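Putative enoyl-CoA hydratase/isomerase (Mycobacterium abscessus, PDB 4MI2) probably isomerises ring-1,2-epoxyphenylacetyl-CoA, a CoA thioester of phenylacetate degradation, as a member of the crotonase family. Local coordinates at residues V9-N14 with G48-V53; R54-S59 with D101-P106. All blocks are in the same frame, centred on the assembly; numbering follows the deposited sequence.

Overall arrangement
Both contacts work on the six-stranded sheet of the crotonase fold, and their centres lie about 9 Å apart. In interaction 1 the edge strand 9-13 meets the turn that leads out of helix 34-49; the chain then runs straight into strand 55-60, whose start forms interaction 2 with the loop after helix 87-102. They touch where Val105 CG1 packs against Val53 O at 3.6 Å, and where Ile103 CG1 reaches Gly48 CA at 4.2 Å. Interaction 2 is more central, about 7 Å from the centre of the chain against about 15 Å for interaction 1. In crotonases the oxyanion hole generally lies beyond the C-terminal ends of the corresponding parallel strands, whereas interaction 2 is at the start of strand 55-60.

Interaction 1: residues V9-N14 with G48-V53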
# COMPACT_ATOMS: atom_id res chain seq x y z
N VAL B 9 28.02 5.91 19.82
CA VAL B 9 26.69 6.48 19.65
C VAL B 9 26.43 7.45 20.80
O VAL B 9 26.55 7.07 21.96
CB VAL B 9 25.61 5.38 19.63
CG1 VAL B 9 24.22 5.99 19.51
CG2 VAL B 9 25.86 4.41 18.48
N ALA B 10 26.10 8.70 20.49
CA ALA B 10 25.82 9.69 21.54
C ALA B 10 24.34 9.64 21.90
O ALA B 10 23.48 9.54 21.02
CB ALA B 10 26.19 11.09 21.08
N TYR B 11 24.05 9.69 23.20
CA TYR B 11 22.69 9.72 23.70
C TYR B 11 22.54 10.85 24.70
O TYR B 11 23.38 11.04 25.58
CB TYR B 11 22.35 8.39 24.38
CG TYR B 11 20.95 8.33 24.96
CD1 TYR B 11 19.86 8.12 24.14
CD2 TYR B 11 20.73 8.49 26.32
CE1 TYR B 11 18.57 8.06 24.66
CE2 TYR B 11 19.44 8.44 26.86
CZ TYR B 11 18.37 8.22 26.01
OH TYR B 11 17.09 8.16 26.51
N SER B 12 21.45 11.60 24.57
CA SER B 12 21.07 12.60 25.57
C SER B 12 19.56 12.86 25.53
O SER B 12 18.92 12.67 24.50
CB SER B 12 21.81 13.92 25.32
OG SER B 12 21.47 14.46 24.06
N VAL B 13 19.01 13.28 26.66
CA VAL B 13 17.61 13.73 26.72
C VAL B 13 17.63 15.19 27.11
O VAL B 13 18.21 15.54 28.14
CB VAL B 13 16.78 12.94 27.76
CG1 VAL B 13 15.33 13.43 27.76
CG2 VAL B 13 16.86 11.44 27.51
N ASN B 14 17.00 16.05 26.31
CA ASN B 14 17.04 17.49 26.59
C ASN B 14 15.90 17.97 27.51
O ASN B 14 15.12 17.17 28.04
CB ASN B 14 17.15 18.32 25.28
CG ASN B 14 15.82 18.54 24.57
OD1 ASN B 14 14.76 18.11 25.03
ND2 ASN B 14 15.87 19.21 23.43
N GLY B 48 13.18 4.34 24.96
CA GLY B 48 11.87 3.70 25.03
C GLY B 48 11.33 3.49 26.44
O GLY B 48 10.12 3.37 26.63
N GLY B 49 12.24 3.41 27.41
CA GLY B 49 11.88 3.11 28.79
C GLY B 49 11.80 4.35 29.67
O GLY B 49 11.32 4.27 30.79
N ASP B 50 12.29 5.48 29.17
CA ASP B 50 12.32 6.73 29.92
C ASP B 50 10.98 7.47 29.77
O ASP B 50 10.67 7.95 28.69
CB ASP B 50 13.47 7.61 29.40
CG ASP B 50 13.72 8.86 30.26
OD1 ASP B 50 12.81 9.30 30.99
OD2 ASP B 50 14.83 9.41 30.19
N PRO B 51 10.21 7.59 30.87
CA PRO B 51 8.89 8.20 30.76
C PRO B 51 8.91 9.72 30.57
O PRO B 51 7.88 10.32 30.29
CB PRO B 51 8.21 7.83 32.09
CG PRO B 51 9.34 7.66 33.05
CD PRO B 51 10.53 7.22 32.26
N ALA B 52 10.08 10.34 30.72
CA ALA B 52 10.22 11.76 30.43
C ALA B 52 10.39 12.03 28.93
O ALA B 52 10.28 13.16 28.49
CB ALA B 52 11.40 12.33 31.20
N VAL B 53 10.66 10.98 28.15
CA VAL B 53 10.91 11.16 26.72
C VAL B 53 9.58 11.36 25.97
O VAL B 53 8.67 10.55 26.12
CB VAL B 53 11.70 9.96 26.14
CG1 VAL B 53 11.69 9.97 24.62
CG2 VAL B 53 13.12 9.98 26.68
O HOH W 1 16.97 8.40 29.21
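A single water joins Tyr11 to Asp50, donating to Asp50 OD2 across 2.6 Å. The same water oxygen lies 2.7 Å from Tyr11 OH, at the edge of the phenol and in the plane of its ring. The hydroxyl and the carboxylate are too far apart to bond directly, so the water carries the polar part of the contact. Asp50 points toward the strand, and with CG anti to the backbone N (chi1 -172°) its OD2 lies beside Val13, which comes to meet it from the opposite direction, placing CG2 3.9 Å from Asp50 OD2. That methyl also packs on Val53, with the two CG2 atoms 4.1 Å apart. The other carboxylate oxygen serves its own loop: Asp50 OD1 accepts from Ala52 N at 2.9 Å, approached from above the carboxylate plane, which makes an Asx turn. The overlapping type I turn from Asp50 to Val53 is closed by Val53 N bonding to Asp50 O at 3.1 Å. With one oxygen tied to the turn and the other to the water, the carboxylate is restrained in rotation. Around this, strand 9-13 pairs antiparallel with strand 18-23 through Ala10 and Ser12, while Tyr11 lies on Ala43, Ala46 and Ala47 of helix 34-49.

Interaction 2: residues R54-S59 with D101-P106; sequences RAVVMS and DAIKVP
Val56 and Ile103 bring their side chains together at about a right angle, where the beta-alpha-beta crossover from strand 55-60 to strand 107-111 of the crotonase fold returns to the sheet. The valine puts its CG1 anti to the backbone N (chi1 177°), leaving CG2 to face the loop. Val56 CG2 meets Ile103 CG2 at 3.9 Å, and the end of the isoleucine, CD1, lies 4.2 Å from that same Val56 methyl. Val105 approaches from the loop as well, but nearer the start of the strand: its CG2 rests 3.6 Å from Ala55 N, against the backbone. Its CB also lies 3.5 Å from Arg54 O, a carbonyl that Pro106 CD approaches equally closely, so apolar carbons of two successive residues pack on one oxygen. The arginine side chain starts away from this loop, and its guanidinium group bonds to Thr211 OG1, Gly209 O and Phe264 O. Pro106 packs on Phe214 of helix 211-223 and on Leu170 of a neighbouring subunit, which places the loop close to a subunit interface. The two backbones are joined by the bond from Val56 N to Pro106 O, 2.9 Å long with an angle of 154° at the hydrogen. Pro106 O takes a second, weaker approach from the strand, a CA-H...O contact with Ala55 CA at 3.4 Å.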
# COMPACT_ATOMS: atom_id res chain seq x y z
N ARG B 54 9.47 12.44 25.20
CA ARG B 54 8.23 12.75 24.48
C ARG B 54 8.41 12.72 22.95
O ARG B 54 7.45 12.78 22.18
CB ARG B 54 7.61 14.08 24.97
CG ARG B 54 7.78 14.32 26.48
CD ARG B 54 6.70 15.10 27.25
NE ARG B 54 5.66 15.80 26.49
CZ ARG B 54 5.26 17.06 26.69
NH1 ARG B 54 5.84 17.84 27.60
NH2 ARG B 54 4.28 17.57 25.95
N ALA B 55 9.67 12.63 22.51
CA ALA B 55 10.00 12.43 21.10
C ALA B 55 11.45 12.01 20.99
O ALA B 55 12.25 12.25 21.90
CB ALA B 55 9.76 13.70 20.28
N VAL B 56 11.79 11.39 19.86
CA VAL B 56 13.13 10.91 19.59
C VAL B 56 13.61 11.47 18.26
O VAL B 56 12.84 11.55 17.29
CB VAL B 56 13.16 9.37 19.54
CG1 VAL B 56 14.54 8.85 19.18
CG2 VAL B 56 12.71 8.80 20.87
N VAL B 57 14.87 11.87 18.21
CA VAL B 57 15.49 12.27 16.97
C VAL B 57 16.77 11.46 16.76
O VAL B 57 17.64 11.39 17.63
CB VAL B 57 15.71 13.80 16.85
CG1 VAL B 57 16.43 14.37 18.06
CG2 VAL B 57 16.44 14.16 15.56
N MET B 58 16.84 10.84 15.59
CA MET B 58 17.95 10.01 15.19
C MET B 58 18.72 10.79 14.12
O MET B 58 18.13 11.27 13.15
CB MET B 58 17.39 8.68 14.66
CG MET B 58 18.25 7.45 14.87
SD MET B 58 17.26 5.93 15.08
CE MET B 58 16.15 6.01 13.66
N SER B 59 20.03 10.94 14.31
CA SER B 59 20.89 11.63 13.35
C SER B 59 22.27 10.99 13.30
O SER B 59 22.52 10.00 13.98
CB SER B 59 21.00 13.13 13.70
OG SER B 59 21.56 13.31 14.98
N ASP B 101 11.15 -0.19 17.31
CA ASP B 101 9.72 -0.39 17.20
C ASP B 101 8.98 -0.16 18.52
O ASP B 101 7.88 0.37 18.53
CB ASP B 101 9.42 -1.79 16.65
CG ASP B 101 7.93 -2.10 16.60
OD1 ASP B 101 7.24 -1.58 15.69
OD2 ASP B 101 7.47 -2.84 17.50
N ALA B 102 9.61 -0.55 19.63
CA ALA B 102 9.01 -0.43 20.98
C ALA B 102 8.87 1.01 21.49
O ALA B 102 8.16 1.24 22.46
CB ALA B 102 9.78 -1.27 21.99
N ILE B 103 9.53 1.97 20.86
CA ILE B 103 9.39 3.38 21.25
C ILE B 103 7.96 3.83 20.95
O ILE B 103 7.51 3.79 19.80
CB ILE B 103 10.42 4.29 20.53
CG1 ILE B 103 11.84 3.82 20.86
CG2 ILE B 103 10.24 5.75 20.96
CD1 ILE B 103 12.94 4.68 20.25
N LYS B 104 7.23 4.25 21.98
CA LYS B 104 5.82 4.62 21.81
C LYS B 104 5.63 6.03 21.25
O LYS B 104 4.62 6.31 20.61
CB LYS B 104 5.08 4.48 23.13
CG LYS B 104 5.09 3.07 23.71
CD LYS B 104 4.32 3.03 25.03
CE LYS B 104 5.01 2.16 26.08
NZ LYS B 104 4.76 0.71 25.84
N VAL B 105 6.59 6.92 21.51
CA VAL B 105 6.47 8.33 21.13
C VAL B 105 6.99 8.51 19.70
O VAL B 105 7.52 7.57 19.11
CB VAL B 105 7.19 9.25 22.15
CG1 VAL B 105 6.77 8.87 23.56
CG2 VAL B 105 8.70 9.20 22.01
N PRO B 106 6.80 9.71 19.12
CA PRO B 106 7.22 9.92 17.74
C PRO B 106 8.73 9.88 17.55
O PRO B 106 9.46 10.39 18.38
CB PRO B 106 6.67 11.31 17.42
CG PRO B 106 5.51 11.50 18.35
CD PRO B 106 5.97 10.83 19.61